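Local coordinates for ubiquitin-conjugating enzyme E2 U (Homo sapiens, PDB 1YRV), which catalyses the covalent attachment of ubiquitin to other proteins, taking ubiquitin from the E1 activating enzyme as a thioester on its own cysteine, at residues 24-28 with 78-83; 30-35 with 123-128; 53-59 with 72-78. All blocks are in the same frame, centred on the assembly; numbering follows the deposited sequence.

Interaction 1: 24-28 with 78-83; sequences AYLLL and FTSEYN
Ala24 sets its methyl into the type I turn that runs from Thr79 to Tyr82: CB lies 3.7 Å from Thr79 O and 3.9 Å from Tyr82 CB, and the turn is closed by the backbone bond from Tyr82 N to Thr79 O. Beside the methyl the meeting becomes polar. Ala24 N, near the start of the helix, donates to a water 3.0 Å away, and that water in turn donates to Ser80 O, so a single solvent molecule ties the helix start to the turn. Ala24 O, which receives Leu28 N in the helix, also lies at the edge of the Tyr82 ring. One turn further on, Leu27 reaches the loop with two parts of its side chain. Its CB rests 3.7 Å from Tyr82 CE2, while CD1 runs on past the ring to Tyr82 O and Asn83 CB, the leucine and asparagine side chains crossing at about a right angle.

Leu28 closes the row with its branched end. Its chi1 of -74° sets CG opposite the carbonyl carbon and carries both methyls to the loop. CD2 sits almost exactly above the centre of the Phe78 ring, 3.6 Å from the centroid and 9° off the normal, a CH-pi contact, and also meets Tyr82 CE2 at 3.8 Å; CD1 lies over Phe78 CG. Within the loop the two rings pack as well, Phe78 CD2 lying over one face of Tyr82 and Asn83 CB over the other. Tyr82 OH is hydrogen-bonded beyond the contact to Asp31 OD2 and Tyr122 O. The whole is an example of the N-terminal helix of the ubiquitin-conjugating (UBC) fold packing against the loop between the third and fourth strands of its antiparallel sheet.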
loop_
_atom_site.group_PDB
_atom_site.type_symbol
_atom_site.label_atom_id
_atom_site.label_comp_id
_atom_site.label_asym_id
_atom_site.label_seq_id
_atom_site.Cartn_x
_atom_site.Cartn_y
_atom_site.Cartn_z
ATOM N N ALA A 24 -10.427 5.620 -15.911
ATOM C CA ALA A 24 -9.403 5.556 -14.855
ATOM C C ALA A 24 -8.882 6.947 -14.483
ATOM O O ALA A 24 -8.822 7.285 -13.313
ATOM C CB ALA A 24 -8.255 4.733 -15.308
ATOM N N TYR A 25 -8.469 7.725 -15.475
ATOM C CA TYR A 25 -7.973 9.056 -15.198
ATOM C C TYR A 25 -8.978 9.902 -14.432
ATOM O O TYR A 25 -8.614 10.554 -13.470
ATOM C CB TYR A 25 -7.580 9.771 -16.501
ATOM C CG TYR A 25 -7.144 11.204 -16.300
ATOM C CD1 TYR A 25 -5.864 11.497 -15.906
ATOM C CD2 TYR A 25 -8.051 12.251 -16.412
ATOM C CE1 TYR A 25 -5.482 12.785 -15.606
ATOM C CE2 TYR A 25 -7.686 13.555 -16.126
ATOM C CZ TYR A 25 -6.375 13.813 -15.714
ATOM O OH TYR A 25 -5.955 15.106 -15.432
ATOM N N LEU A 26 -10.239 9.901 -14.854
ATOM C CA LEU A 26 -11.259 10.705 -14.165
ATOM C C LEU A 26 -11.563 10.254 -12.728
ATOM O O LEU A 26 -11.850 11.081 -11.833
ATOM C CB LEU A 26 -12.545 10.734 -14.992
ATOM C CG LEU A 26 -12.440 11.477 -16.336
ATOM C CD1 LEU A 26 -13.626 11.096 -17.210
ATOM C CD2 LEU A 26 -12.406 13.000 -16.102
ATOM N N LEU A 27 -11.519 8.940 -12.523
ATOM C CA LEU A 27 -11.731 8.359 -11.212
ATOM C C LEU A 27 -10.561 8.754 -10.299
ATOM O O LEU A 27 -10.756 9.160 -9.147
ATOM C CB LEU A 27 -11.819 6.836 -11.318
ATOM C CG LEU A 27 -13.092 6.237 -11.982
ATOM C CD1 LEU A 27 -12.825 4.757 -12.268
ATOM C CD2 LEU A 27 -14.350 6.377 -11.087
ATOM N N LEU A 28 -9.346 8.622 -10.810
ATOM C CA LEU A 28 -8.188 8.971 -10.000
ATOM C C LEU A 28 -8.148 10.477 -9.757
ATOM O O LEU A 28 -7.708 10.932 -8.699
ATOM C CB LEU A 28 -6.896 8.478 -10.656
ATOM C CG LEU A 28 -6.680 6.962 -10.567
ATOM C CD1 LEU A 28 -5.519 6.550 -11.464
ATOM C CD2 LEU A 28 -6.441 6.553 -9.140
ATOM N N PHE A 78 -1.597 2.039 -11.070
ATOM C CA PHE A 78 -2.950 1.799 -11.551
ATOM C C PHE A 78 -2.870 1.503 -13.056
ATOM O O PHE A 78 -1.863 1.807 -13.715
ATOM C CB PHE A 78 -3.810 3.032 -11.375
ATOM C CG PHE A 78 -4.120 3.333 -9.959
ATOM C CD1 PHE A 78 -3.320 4.200 -9.232
ATOM C CD2 PHE A 78 -5.232 2.748 -9.339
ATOM C CE1 PHE A 78 -3.621 4.486 -7.905
ATOM C CE2 PHE A 78 -5.547 3.020 -8.002
ATOM C CZ PHE A 78 -4.755 3.892 -7.274
ATOM N N THR A 79 -3.934 0.917 -13.583
ATOM C CA THR A 79 -4.047 0.610 -14.997
ATOM C C THR A 79 -5.326 1.291 -15.553
ATOM O O THR A 79 -6.224 1.691 -14.797
ATOM C CB THR A 79 -4.229 -0.881 -15.214
ATOM O OG1 THR A 79 -5.518 -1.267 -14.706
ATOM C CG2 THR A 79 -3.135 -1.674 -14.519
ATOM N N SER A 80 -5.408 1.367 -16.876
ATOM C CA SER A 80 -6.541 1.962 -17.561
ATOM C C SER A 80 -7.819 1.189 -17.252
ATOM O O SER A 80 -8.908 1.597 -17.627
ATOM C CB SER A 80 -6.266 2.010 -19.079
ATOM O OG SER A 80 -5.918 0.700 -19.543
ATOM N N GLU A 81 -7.693 0.077 -16.538
ATOM C CA GLU A 81 -8.864 -0.732 -16.161
ATOM C C GLU A 81 -9.345 -0.283 -14.786
ATOM O O GLU A 81 -10.405 -0.690 -14.346
ATOM C CB GLU A 81 -8.478 -2.212 -16.060
ATOM C CG GLU A 81 -7.553 -2.642 -17.155
ATOM C CD GLU A 81 -8.205 -2.471 -18.476
ATOM O OE1 GLU A 81 -9.268 -3.122 -18.632
ATOM O OE2 GLU A 81 -7.681 -1.692 -19.321
ATOM N N TYR A 82 -8.583 0.589 -14.136
ATOM C CA TYR A 82 -8.927 0.992 -12.798
ATOM C C TYR A 82 -10.361 1.196 -12.465
ATOM O O TYR A 82 -11.140 1.843 -13.185
ATOM C CB TYR A 82 -8.194 2.230 -12.316
ATOM C CG TYR A 82 -8.701 2.712 -10.964
ATOM C CD1 TYR A 82 -8.710 1.871 -9.859
ATOM C CD2 TYR A 82 -9.156 4.010 -10.792
ATOM C CE1 TYR A 82 -9.147 2.306 -8.610
ATOM C CE2 TYR A 82 -9.598 4.461 -9.543
ATOM C CZ TYR A 82 -9.583 3.593 -8.453
ATOM O OH TYR A 82 -9.978 4.074 -7.226
ATOM N N ASN A 83 -10.608 0.634 -11.274
ATOM C CA ASN A 83 -11.843 0.587 -10.541
ATOM C C ASN A 83 -12.432 -0.778 -10.902
ATOM O O ASN A 83 -13.083 -1.381 -10.078
ATOM C CB ASN A 83 -12.567 1.850 -10.931
ATOM C CG ASN A 83 -14.016 1.811 -10.700
ATOM O OD1 ASN A 83 -14.703 1.253 -11.504
ATOM N ND2 ASN A 83 -14.506 2.442 -9.625
HETATM O O HOH W 1 -9.412 4.388 -18.503
#

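Interaction 2: 30-35 with 123-128; sequences RDFCDL and TLSSIL
Asp31 and Leu124 join two helices of the UBC fold, the N-terminal helix 23-38 and helix 124-135, whose axes over these short segments come within 9.6 Å and make an angle of 60°. The aspartate illustrates how one side chain can serve both an apolar and a polar seam. Its CB lies 3.8 Å from Leu124 CB. A chi1 of -73° puts CG opposite its own carbonyl carbon and facing the start of the second helix, where CG is about equally near Leu124 N and Thr123 CB. Beyond it the two oxygens divide the work. OD1 lies against Thr123 CB and CG2 and is gripped side-on by Arg30, whose NE and NH1 both reach this one atom from the same face of the carboxylate; the salt bridge runs from Arg30 NH1 to Asp31 OD1 at 2.7 Å. Asp31 OD2, already a partner of Tyr82, accepts from Leu124 N at 3.2 Å with a nearly straight N-H (162°), the donor standing well above the carboxylate plane. A carboxylate at the first turn of helix 124-135 probably interacts favourably with the helix dipole, and the arginine would help to keep it ionised.

Thr123, the N-cap residue, adds a weak capping bond from Ser126 N to its OG1. A turn along the first helix, Leu35 meets its partners with separate branches: CD1 touches Leu128 CD1 at 3.9 Å, and CD2 comes to Ser125 OG. Phe32 and Leu124 approach on the side toward the sheet, where Trp55 meets the phenylalanine ring edge-to-face. Between the two backbones sits a water that donates to Asp31 O at 3.0 Å and accepts from Ser125 N at 3.2 Å.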
loop_
_atom_site.group_PDB
_atom_site.type_symbol
_atom_site.label_atom_id
_atom_site.label_comp_id
_atom_site.label_asym_id
_atom_site.label_seq_id
_atom_site.Cartn_x
_atom_site.Cartn_y
_atom_site.Cartn_z
ATOM N N ARG A 30 -10.794 12.476 -9.474
ATOM C CA ARG A 30 -11.746 12.711 -8.405
ATOM C C ARG A 30 -11.127 12.209 -7.096
ATOM O O ARG A 30 -11.027 12.958 -6.138
ATOM C CB ARG A 30 -13.053 11.980 -8.674
ATOM C CG ARG A 30 -14.005 12.008 -7.490
ATOM C CD ARG A 30 -14.885 10.730 -7.447
ATOM N NE ARG A 30 -14.075 9.523 -7.367
ATOM C CZ ARG A 30 -14.501 8.297 -7.674
ATOM N NH1 ARG A 30 -13.692 7.210 -7.579
ATOM N NH2 ARG A 30 -15.748 8.138 -8.063
ATOM N N ASP A 31 -10.699 10.951 -7.054
ATOM C CA ASP A 31 -10.088 10.414 -5.851
ATOM C C ASP A 31 -9.001 11.286 -5.246
ATOM O O ASP A 31 -8.930 11.413 -4.034
ATOM C CB ASP A 31 -9.476 9.050 -6.120
ATOM C CG ASP A 31 -10.514 7.958 -6.283
ATOM O OD1 ASP A 31 -11.717 8.239 -6.092
ATOM O OD2 ASP A 31 -10.106 6.814 -6.606
ATOM N N PHE A 32 -8.123 11.838 -6.074
ATOM C CA PHE A 32 -7.044 12.691 -5.576
ATOM C C PHE A 32 -7.573 13.955 -4.913
ATOM O O PHE A 32 -7.066 14.384 -3.886
ATOM C CB PHE A 32 -6.116 13.076 -6.710
ATOM C CG PHE A 32 -4.799 13.632 -6.259
ATOM C CD1 PHE A 32 -4.109 14.535 -7.061
ATOM C CD2 PHE A 32 -4.225 13.245 -5.050
ATOM C CE1 PHE A 32 -2.855 15.047 -6.659
ATOM C CE2 PHE A 32 -2.970 13.755 -4.643
ATOM C CZ PHE A 32 -2.292 14.652 -5.446
ATOM N N CYS A 33 -8.593 14.569 -5.497
ATOM C CA CYS A 33 -9.176 15.764 -4.880
ATOM C C CYS A 33 -9.732 15.396 -3.499
ATOM O O CYS A 33 -9.628 16.172 -2.560
ATOM C CB CYS A 33 -10.329 16.312 -5.714
ATOM S SG CYS A 33 -9.838 16.997 -7.273
ATOM N N ASP A 34 -10.326 14.210 -3.403
ATOM C CA ASP A 34 -10.893 13.735 -2.156
ATOM C C ASP A 34 -9.826 13.492 -1.100
ATOM O O ASP A 34 -10.019 13.795 0.063
ATOM C CB ASP A 34 -11.646 12.431 -2.388
ATOM C CG ASP A 34 -12.971 12.631 -3.067
ATOM O OD1 ASP A 34 -13.591 11.596 -3.432
ATOM O OD2 ASP A 34 -13.404 13.799 -3.235
ATOM N N LEU A 35 -8.719 12.923 -1.541
ATOM C CA LEU A 35 -7.609 12.599 -0.692
ATOM C C LEU A 35 -7.067 13.896 -0.150
ATOM O O LEU A 35 -6.819 14.022 1.042
ATOM C CB LEU A 35 -6.545 11.898 -1.500
ATOM C CG LEU A 35 -5.722 10.863 -0.764
ATOM C CD1 LEU A 35 -4.273 11.238 -0.836
ATOM C CD2 LEU A 35 -6.228 10.705 0.645
ATOM N N THR A 123 -11.439 3.375 -3.241
ATOM C CA THR A 123 -10.878 4.583 -3.860
ATOM C C THR A 123 -9.428 4.780 -3.397
ATOM O O THR A 123 -8.971 4.098 -2.490
ATOM C CB THR A 123 -11.643 5.823 -3.431
ATOM O OG1 THR A 123 -11.490 5.975 -2.017
ATOM C CG2 THR A 123 -13.134 5.683 -3.771
ATOM N N LEU A 124 -8.702 5.720 -3.999
ATOM C CA LEU A 124 -7.322 5.951 -3.568
ATOM C C LEU A 124 -7.220 6.052 -2.040
ATOM O O LEU A 124 -6.281 5.514 -1.456
ATOM C CB LEU A 124 -6.752 7.231 -4.199
ATOM C CG LEU A 124 -5.263 7.592 -3.998
ATOM C CD1 LEU A 124 -4.364 6.523 -4.560
ATOM C CD2 LEU A 124 -4.952 8.930 -4.694
ATOM N N SER A 125 -8.169 6.765 -1.416
ATOM C CA SER A 125 -8.229 6.943 0.041
ATOM C C SER A 125 -8.402 5.622 0.785
ATOM O O SER A 125 -7.719 5.372 1.753
ATOM C CB SER A 125 -9.380 7.877 0.432
ATOM O OG SER A 125 -9.181 9.169 -0.082
ATOM N N SER A 126 -9.343 4.805 0.328
ATOM C CA SER A 126 -9.633 3.509 0.927
ATOM C C SER A 126 -8.411 2.661 0.947
ATOM O O SER A 126 -8.019 2.106 1.974
ATOM C CB SER A 126 -10.668 2.743 0.116
ATOM O OG SER A 126 -11.937 3.288 0.288
ATOM N N ILE A 127 -7.837 2.526 -0.237
ATOM C CA ILE A 127 -6.639 1.739 -0.435
ATOM C C ILE A 127 -5.525 2.187 0.503
ATOM O O ILE A 127 -4.811 1.368 1.067
ATOM C CB ILE A 127 -6.164 1.895 -1.874
ATOM C CG1 ILE A 127 -7.320 1.503 -2.831
ATOM C CG2 ILE A 127 -4.857 1.148 -2.042
ATOM C CD1 ILE A 127 -6.997 1.693 -4.284
ATOM N N LEU A 128 -5.381 3.489 0.671
ATOM C CA LEU A 128 -4.324 3.999 1.522
ATOM C C LEU A 128 -4.612 3.686 2.999
ATOM O O LEU A 128 -3.734 3.185 3.697
ATOM C CB LEU A 128 -4.131 5.502 1.264
ATOM C CG LEU A 128 -3.647 5.889 -0.155
ATOM C CD1 LEU A 128 -3.433 7.421 -0.349
ATOM C CD2 LEU A 128 -2.306 5.170 -0.388
HETATM O O HOH W 2 -10.106 8.899 -2.777
#

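Interaction 3: 53-59 with 72-78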
loop_
_atom_site.group_PDB
_atom_site.type_symbol
_atom_site.label_atom_id
_atom_site.label_comp_id
_atom_site.label_asym_id
_atom_site.label_seq_id
_atom_site.Cartn_x
_atom_site.Cartn_y
_atom_site.Cartn_z
ATOM N N MET A 53 -1.425 7.508 -13.210
ATOM C CA MET A 53 -1.393 6.070 -13.036
ATOM C C MET A 53 -0.290 5.615 -12.093
ATOM O O MET A 53 -0.394 4.552 -11.476
ATOM C CB MET A 53 -1.153 5.390 -14.381
ATOM C CG MET A 53 -2.272 5.553 -15.398
ATOM S SD MET A 53 -3.789 4.572 -15.149
ATOM C CE MET A 53 -4.932 5.830 -14.704
ATOM N N GLU A 54 0.766 6.414 -12.003
ATOM C CA GLU A 54 1.905 6.067 -11.190
ATOM C C GLU A 54 1.953 6.957 -9.974
ATOM O O GLU A 54 1.933 8.183 -10.099
ATOM C CB GLU A 54 3.199 6.207 -12.005
ATOM C CG GLU A 54 3.296 5.322 -13.254
ATOM C CD GLU A 54 3.019 3.852 -12.945
ATOM O OE1 GLU A 54 3.423 3.377 -11.848
ATOM O OE2 GLU A 54 2.413 3.148 -13.794
ATOM N N TRP A 55 2.005 6.336 -8.790
ATOM C CA TRP A 55 2.042 7.091 -7.523
ATOM C C TRP A 55 3.171 6.742 -6.588
ATOM O O TRP A 55 3.644 5.610 -6.545
ATOM C CB TRP A 55 0.767 6.867 -6.715
ATOM C CG TRP A 55 -0.417 7.303 -7.414
ATOM C CD1 TRP A 55 -0.974 6.721 -8.503
ATOM C CD2 TRP A 55 -1.154 8.506 -7.161
ATOM N NE1 TRP A 55 -2.015 7.496 -8.955
ATOM C CE2 TRP A 55 -2.145 8.588 -8.151
ATOM C CE3 TRP A 55 -1.071 9.512 -6.187
ATOM C CZ2 TRP A 55 -3.040 9.655 -8.211
ATOM C CZ3 TRP A 55 -1.963 10.574 -6.239
ATOM C CH2 TRP A 55 -2.946 10.632 -7.253
ATOM N N GLU A 56 3.566 7.729 -5.800
ATOM C CA GLU A 56 4.582 7.526 -4.795
ATOM C C GLU A 56 3.921 7.793 -3.457
ATOM O O GLU A 56 3.400 8.888 -3.197
ATOM C CB GLU A 56 5.756 8.454 -5.024
ATOM C CG GLU A 56 6.710 7.930 -6.067
ATOM C CD GLU A 56 7.918 8.840 -6.241
ATOM O OE1 GLU A 56 8.761 8.563 -7.123
ATOM O OE2 GLU A 56 8.016 9.837 -5.492
ATOM N N VAL A 57 3.926 6.779 -2.605
ATOM C CA VAL A 57 3.275 6.936 -1.330
ATOM C C VAL A 57 4.099 6.559 -0.104
ATOM O O VAL A 57 4.971 5.696 -0.151
ATOM C CB VAL A 57 1.947 6.127 -1.269
ATOM C CG1 VAL A 57 1.246 6.176 -2.606
ATOM C CG2 VAL A 57 2.201 4.705 -0.843
ATOM N N GLU A 58 3.776 7.232 0.991
ATOM C CA GLU A 58 4.377 7.026 2.306
ATOM C C GLU A 58 3.262 6.918 3.341
ATOM O O GLU A 58 2.435 7.832 3.487
ATOM C CB GLU A 58 5.301 8.188 2.654
ATOM C CG GLU A 58 6.646 8.079 1.963
ATOM C CD GLU A 58 7.753 8.917 2.631
ATOM O OE1 GLU A 58 7.744 9.053 3.887
ATOM O OE2 GLU A 58 8.648 9.410 1.894
ATOM N N ILE A 59 3.236 5.791 4.041
ATOM C CA ILE A 59 2.224 5.562 5.051
ATOM C C ILE A 59 2.875 5.302 6.399
ATOM O O ILE A 59 3.693 4.400 6.524
ATOM C CB ILE A 59 1.346 4.364 4.701
ATOM C CG1 ILE A 59 0.786 4.504 3.291
ATOM C CG2 ILE A 59 0.167 4.299 5.662
ATOM C CD1 ILE A 59 0.039 3.263 2.815
ATOM N N PHE A 72 5.980 3.242 5.660
ATOM C CA PHE A 72 5.973 2.352 4.505
ATOM C C PHE A 72 6.066 3.219 3.253
ATOM O O PHE A 72 5.204 4.070 2.999
ATOM C CB PHE A 72 4.689 1.515 4.472
ATOM C CG PHE A 72 4.400 0.761 5.760
ATOM C CD1 PHE A 72 5.196 -0.305 6.174
ATOM C CD2 PHE A 72 3.292 1.082 6.527
ATOM C CE1 PHE A 72 4.871 -1.054 7.340
ATOM C CE2 PHE A 72 2.963 0.341 7.682
ATOM C CZ PHE A 72 3.761 -0.729 8.087
ATOM N N GLN A 73 7.144 3.041 2.500
ATOM C CA GLN A 73 7.342 3.788 1.258
ATOM C C GLN A 73 7.029 2.850 0.103
ATOM O O GLN A 73 7.751 1.890 -0.144
ATOM C CB GLN A 73 8.769 4.276 1.159
ATOM C CG GLN A 73 9.072 5.342 2.156
ATOM C CD GLN A 73 10.537 5.606 2.243
ATOM O OE1 GLN A 73 11.293 4.752 2.703
ATOM N NE2 GLN A 73 10.966 6.783 1.781
ATOM N N LEU A 74 5.951 3.154 -0.609
ATOM C CA LEU A 74 5.477 2.315 -1.693
ATOM C C LEU A 74 5.269 3.069 -2.995
ATOM O O LEU A 74 5.361 4.294 -3.051
ATOM C CB LEU A 74 4.122 1.743 -1.273
ATOM C CG LEU A 74 4.003 1.196 0.138
ATOM C CD1 LEU A 74 2.615 1.458 0.706
ATOM C CD2 LEU A 74 4.323 -0.270 0.117
ATOM N N THR A 75 5.013 2.306 -4.052
ATOM C CA THR A 75 4.634 2.889 -5.324
ATOM C C THR A 75 3.337 2.148 -5.645
ATOM O O THR A 75 3.188 0.944 -5.350
ATOM C CB THR A 75 5.638 2.657 -6.498
ATOM O OG1 THR A 75 5.745 1.260 -6.765
ATOM C CG2 THR A 75 6.979 3.238 -6.200
ATOM N N ILE A 76 2.391 2.864 -6.243
ATOM C CA ILE A 76 1.110 2.257 -6.615
ATOM C C ILE A 76 0.890 2.489 -8.113
ATOM O O ILE A 76 0.828 3.633 -8.573
ATOM C CB ILE A 76 -0.060 2.882 -5.805
ATOM C CG1 ILE A 76 0.202 2.673 -4.302
ATOM C CG2 ILE A 76 -1.395 2.279 -6.237
ATOM C CD1 ILE A 76 -0.926 3.110 -3.429
ATOM N N HIS A 77 0.814 1.401 -8.863
ATOM C CA HIS A 77 0.597 1.479 -10.282
ATOM C C HIS A 77 -0.812 1.060 -10.649
ATOM O O HIS A 77 -1.193 -0.095 -10.501
ATOM C CB HIS A 77 1.585 0.588 -11.011
ATOM C CG HIS A 77 1.150 0.228 -12.395
ATOM N ND1 HIS A 77 1.092 1.147 -13.421
ATOM C CD2 HIS A 77 0.704 -0.942 -12.912
ATOM C CE1 HIS A 77 0.630 0.560 -14.510
ATOM N NE2 HIS A 77 0.385 -0.707 -14.228
ATOM N N PHE A 78 -1.597 2.039 -11.070
ATOM C CA PHE A 78 -2.950 1.799 -11.551
ATOM C C PHE A 78 -2.870 1.503 -13.056
ATOM O O PHE A 78 -1.863 1.807 -13.715
ATOM C CB PHE A 78 -3.810 3.032 -11.375
ATOM C CG PHE A 78 -4.120 3.333 -9.959
ATOM C CD1 PHE A 78 -3.320 4.200 -9.232
ATOM C CD2 PHE A 78 -5.232 2.748 -9.339
ATOM C CE1 PHE A 78 -3.621 4.486 -7.905
ATOM C CE2 PHE A 78 -5.547 3.020 -8.002
ATOM C CZ PHE A 78 -4.755 3.892 -7.274
#
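With chi1 of 160°, His77 sets its ring opposite its backbone N, while Glu54 bends back at chi2 (-52°), bringing OE2 to the ring edge. The carboxylate and imidazole are nearly coplanar, and ND1 donates to OE2; the modelled separation is very short, so its exact length is doubtful. This pair sits near one end of an antiparallel hairpin that shows how a sheet sorts its chemistry by face. Trp55 with Ile76, Val57 with Leu74 and Ile59 with Phe72 are hydrogen-bonded pairs, each joined by two backbone bonds, such as Val57 N to Leu74 O at 2.9 Å. Their side chains build the apolar face: Val57 CG2 rests 3.6 Å from Leu74 CB, and CG1 meets Ile76 CD1 at 3.8 Å. Trp55 CD1 comes 3.5 Å from Phe78 CE1, the rings oblique to one another, while Trp55 NE1 bonds to Met52 O. On the other face Glu58 and Gln73 lie side by side. The two strands are the middle pair of the four-stranded sheet, flanked by 43-47 and 88-91, and helix 124-135 covers the apolar face through Leu124 on Trp55 and Leu131 on Ile59.

Interactions 1 and 2 both anchor helix 23-38, the first to a loop and the second to helix 124-135, whereas interaction 3 builds the middle of the sheet, closest to the centre of the chain. Its many direct backbone bonds contrast with the other two, each of which uses one bridging water, and interaction 1 has no direct hydrogen bond between its two segments. In interaction 2 a salt bridge inside segment 30-35, from the exposed Arg30 to the buried Asp31, braces the carboxylate that meets the second helix. All three combine buried and exposed residues, yet their apolar parts converge: Phe78 belongs to interactions 1 and 3, Leu124 packs on both Phe78 and Trp55, and Met53 CE touches Ala24 and Leu28.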